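Aminopeptidase YwaD (Bacillus subtilis, PDB 6HC6) releases N-terminal amino acids from peptides by hydrolysis, as a secreted M28-family aminopeptidase with two zinc ions per subunit. Local coordinates at residues Y158-A170 with M185-V198. Sequence-based numbering, arbitrary orientation.
Sequences YYEKAKNAEAAGA and MTPNLSGNKVGIPV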
# COMPACT_ATOMS: atom_id res chain seq x y z
N TYR A 158 8.04 -13.68 -7.37
CA TYR A 158 7.10 -14.73 -7.00
C TYR A 158 6.30 -15.20 -8.20
O TYR A 158 6.03 -16.40 -8.34
CB TYR A 158 6.15 -14.22 -5.92
CG TYR A 158 6.84 -13.83 -4.65
CD1 TYR A 158 7.79 -14.66 -4.06
CD2 TYR A 158 6.54 -12.64 -4.02
CE1 TYR A 158 8.41 -14.31 -2.88
CE2 TYR A 158 7.16 -12.27 -2.83
CZ TYR A 158 8.09 -13.12 -2.27
OH TYR A 158 8.71 -12.76 -1.09
N TYR A 159 5.91 -14.28 -9.08
CA TYR A 159 5.18 -14.68 -10.27
C TYR A 159 6.01 -15.62 -11.13
O TYR A 159 5.51 -16.66 -11.59
CB TYR A 159 4.76 -13.45 -11.09
CG TYR A 159 4.13 -13.87 -12.39
CD1 TYR A 159 2.96 -14.63 -12.39
CD2 TYR A 159 4.72 -13.57 -13.61
CE1 TYR A 159 2.38 -15.05 -13.57
CE2 TYR A 159 4.14 -13.98 -14.80
CZ TYR A 159 2.97 -14.72 -14.77
OH TYR A 159 2.38 -15.15 -15.94
N GLU A 160 7.29 -15.28 -11.36
CA GLU A 160 8.15 -16.12 -12.18
C GLU A 160 8.26 -17.53 -11.60
O GLU A 160 8.22 -18.52 -12.33
CB GLU A 160 9.54 -15.50 -12.31
CG GLU A 160 9.70 -14.57 -13.51
CD GLU A 160 10.69 -13.43 -13.28
OE1 GLU A 160 10.59 -12.39 -13.97
OE2 GLU A 160 11.57 -13.57 -12.40
N LYS A 161 8.39 -17.63 -10.27
CA LYS A 161 8.44 -18.93 -9.63
C LYS A 161 7.14 -19.69 -9.86
O LYS A 161 7.15 -20.86 -10.27
CB LYS A 161 8.70 -18.78 -8.13
CG LYS A 161 10.03 -18.10 -7.79
CD LYS A 161 10.07 -17.73 -6.31
CE LYS A 161 11.35 -16.99 -5.96
NZ LYS A 161 12.54 -17.88 -5.92
N ALA A 162 6.00 -19.04 -9.62
CA ALA A 162 4.71 -19.71 -9.76
C ALA A 162 4.45 -20.09 -11.20
O ALA A 162 3.90 -21.17 -11.48
CB ALA A 162 3.58 -18.83 -9.23
N LYS A 163 4.81 -19.22 -12.14
CA LYS A 163 4.61 -19.51 -13.56
C LYS A 163 5.47 -20.69 -14.00
O LYS A 163 5.02 -21.55 -14.76
CB LYS A 163 4.90 -18.26 -14.38
CG LYS A 163 5.00 -18.48 -15.86
CD LYS A 163 5.48 -17.21 -16.57
CE LYS A 163 6.84 -16.76 -16.04
NZ LYS A 163 7.67 -16.13 -17.11
N ASN A 164 6.73 -20.74 -13.54
CA ASN A 164 7.58 -21.88 -13.89
C ASN A 164 7.01 -23.17 -13.32
O ASN A 164 7.01 -24.21 -13.99
CB ASN A 164 9.00 -21.67 -13.37
CG ASN A 164 9.74 -20.60 -14.13
OD1 ASN A 164 9.35 -20.22 -15.24
ND2 ASN A 164 10.84 -20.11 -13.55
N ALA A 165 6.51 -23.13 -12.08
CA ALA A 165 5.93 -24.33 -11.49
C ALA A 165 4.69 -24.78 -12.26
O ALA A 165 4.51 -25.97 -12.52
CB ALA A 165 5.61 -24.09 -10.02
N GLU A 166 3.82 -23.84 -12.62
CA GLU A 166 2.58 -24.22 -13.29
C GLU A 166 2.87 -24.80 -14.67
O GLU A 166 2.27 -25.81 -15.06
CB GLU A 166 1.63 -23.03 -13.38
CG GLU A 166 0.42 -23.29 -14.27
CD GLU A 166 -0.72 -22.31 -14.05
OE1 GLU A 166 -1.89 -22.74 -14.12
OE2 GLU A 166 -0.45 -21.11 -13.81
N ALA A 167 3.79 -24.18 -15.42
CA ALA A 167 4.16 -24.71 -16.72
C ALA A 167 4.79 -26.09 -16.59
O ALA A 167 4.72 -26.90 -17.52
CB ALA A 167 5.12 -23.75 -17.43
N ALA A 168 5.40 -26.38 -15.44
CA ALA A 168 5.97 -27.70 -15.18
C ALA A 168 4.93 -28.70 -14.69
O ALA A 168 5.30 -29.84 -14.36
CB ALA A 168 7.09 -27.59 -14.14
N GLY A 169 3.66 -28.32 -14.62
CA GLY A 169 2.62 -29.24 -14.22
C GLY A 169 2.37 -29.33 -12.74
O GLY A 169 1.68 -30.27 -12.30
N ALA A 170 2.91 -28.41 -11.94
CA ALA A 170 2.67 -28.43 -10.51
C ALA A 170 1.18 -28.25 -10.22
O ALA A 170 0.46 -27.58 -10.96
CB ALA A 170 3.47 -27.33 -9.81
N MET A 185 5.14 -14.77 4.58
CA MET A 185 5.23 -13.79 3.51
C MET A 185 4.07 -13.94 2.53
O MET A 185 3.59 -15.04 2.27
CB MET A 185 6.56 -13.98 2.76
CG MET A 185 6.89 -15.46 2.53
SD MET A 185 7.62 -15.91 0.92
CE MET A 185 6.27 -15.54 -0.19
N THR A 186 3.62 -12.81 1.99
CA THR A 186 2.64 -12.83 0.91
C THR A 186 3.36 -12.99 -0.42
O THR A 186 4.22 -12.17 -0.75
CB THR A 186 1.83 -11.54 0.92
OG1 THR A 186 1.20 -11.37 2.20
CG2 THR A 186 0.76 -11.59 -0.15
N PRO A 187 3.07 -14.03 -1.20
CA PRO A 187 3.75 -14.21 -2.51
C PRO A 187 3.06 -13.44 -3.63
O PRO A 187 2.45 -14.03 -4.55
CB PRO A 187 3.70 -15.73 -2.70
CG PRO A 187 2.43 -16.14 -2.02
CD PRO A 187 2.25 -15.21 -0.84
N ASN A 188 3.17 -12.11 -3.57
CA ASN A 188 2.51 -11.20 -4.51
C ASN A 188 2.86 -11.53 -5.96
O ASN A 188 4.03 -11.57 -6.33
CB ASN A 188 2.92 -9.76 -4.17
CG ASN A 188 2.15 -8.70 -4.96
OD1 ASN A 188 1.77 -8.90 -6.11
ND2 ASN A 188 1.94 -7.54 -4.33
N LEU A 189 1.82 -11.71 -6.78
CA LEU A 189 1.99 -12.16 -8.16
C LEU A 189 2.05 -11.01 -9.17
O LEU A 189 1.85 -11.26 -10.37
CB LEU A 189 0.87 -13.14 -8.52
CG LEU A 189 0.92 -14.44 -7.71
CD1 LEU A 189 -0.31 -15.28 -7.96
CD2 LEU A 189 2.18 -15.23 -8.07
N SER A 190 2.33 -9.79 -8.73
CA SER A 190 2.50 -8.64 -9.64
C SER A 190 1.27 -8.44 -10.52
O SER A 190 1.37 -8.07 -11.69
CB SER A 190 3.75 -8.79 -10.52
OG SER A 190 4.94 -8.97 -9.76
N GLY A 191 0.09 -8.71 -9.95
CA GLY A 191 -1.15 -8.53 -10.68
C GLY A 191 -1.47 -9.60 -11.70
O GLY A 191 -2.50 -9.49 -12.38
N ASN A 192 -0.64 -10.63 -11.83
CA ASN A 192 -0.92 -11.69 -12.78
C ASN A 192 -1.86 -12.72 -12.16
O ASN A 192 -2.01 -12.82 -10.94
CB ASN A 192 0.36 -12.37 -13.24
CG ASN A 192 1.28 -11.43 -13.99
OD1 ASN A 192 2.24 -10.90 -13.43
ND2 ASN A 192 1.00 -11.22 -15.27
N LYS A 193 -2.50 -13.49 -13.02
CA LYS A 193 -3.33 -14.60 -12.58
C LYS A 193 -2.57 -15.90 -12.78
O LYS A 193 -1.89 -16.09 -13.79
CB LYS A 193 -4.66 -14.63 -13.35
CG LYS A 193 -5.48 -13.37 -13.15
CD LYS A 193 -6.67 -13.60 -12.23
CE LYS A 193 -7.92 -12.95 -12.81
NZ LYS A 193 -9.18 -13.51 -12.25
N VAL A 194 -2.64 -16.77 -11.78
CA VAL A 194 -2.06 -18.11 -11.84
C VAL A 194 -3.18 -19.11 -11.62
O VAL A 194 -4.08 -18.87 -10.80
CB VAL A 194 -0.92 -18.28 -10.81
CG1 VAL A 194 -0.37 -19.69 -10.84
CG2 VAL A 194 0.19 -17.28 -11.08
N GLY A 195 -3.16 -20.20 -12.38
CA GLY A 195 -4.23 -21.18 -12.38
C GLY A 195 -4.15 -22.25 -11.32
O GLY A 195 -5.03 -23.11 -11.27
N ILE A 196 -3.13 -22.21 -10.48
CA ILE A 196 -3.01 -23.16 -9.37
C ILE A 196 -2.88 -22.34 -8.09
O ILE A 196 -2.62 -21.12 -8.14
CB ILE A 196 -1.81 -24.12 -9.57
CG1 ILE A 196 -0.51 -23.35 -9.79
CG2 ILE A 196 -2.07 -25.04 -10.75
CD1 ILE A 196 0.71 -24.26 -9.90
N PRO A 197 -3.10 -22.96 -6.93
CA PRO A 197 -2.90 -22.23 -5.67
C PRO A 197 -1.45 -21.81 -5.51
O PRO A 197 -0.53 -22.53 -5.90
CB PRO A 197 -3.30 -23.25 -4.60
CG PRO A 197 -4.17 -24.25 -5.30
CD PRO A 197 -3.67 -24.30 -6.71
N VAL A 198 -1.26 -20.61 -4.94
CA VAL A 198 0.06 -20.07 -4.61
C VAL A 198 -0.01 -19.51 -3.20
O VAL A 198 -0.80 -18.60 -2.93
CB VAL A 198 0.51 -18.98 -5.59
CG1 VAL A 198 1.91 -18.50 -5.23
CG2 VAL A 198 0.45 -19.46 -7.06
O HOH W 1 5.81 -11.29 -8.24
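Y159 lies along the side of helix 158-167 with one ring face turned to N192. The CB of N192 makes a CH-pi contact over that face, 3.8 Å from the ring centroid, and its amide stacks on the ring, the planes 18° apart. K163 CB, from the same helix, lies over the rim of the opposite face, and V194 CG2 meets the ring edge. With CG anti to the backbone N (chi1 174°), the Y159 ring reaches across to N192 and V194. With an alanine here, N192 would probably lose the ring face it stacks on and V194 the edge beside its CG2, opening a gap next to the turn L189-N192.

Y158 presents a ring face to P187 CA, 3.9 Å from the ring centroid. The bent chain of M185 brings CE to Y158 CE1 at 3.7 Å, with SD oblique to the ring in a Met-aromatic contact. The N188 side chain is about 9 Å from a zinc ion, which places this end of the loop near the metal site.

One turn on, A162 CB packs against L189 CD2 and V198 CG2. I196 CD1 packs against E166 CB, 3.8 Å away.

The contact thus holds the loop before strand 198-201 against a PA-domain helix, mostly by apolar and ring packing. Direct hydrogen bonding across it joins the E166 carboxylate to G195 N, met on the syn side of OE2 (3.2 Å). A water accepts from Y159 N and S190 OG and donates to N188 O, adding a polar link near the other end.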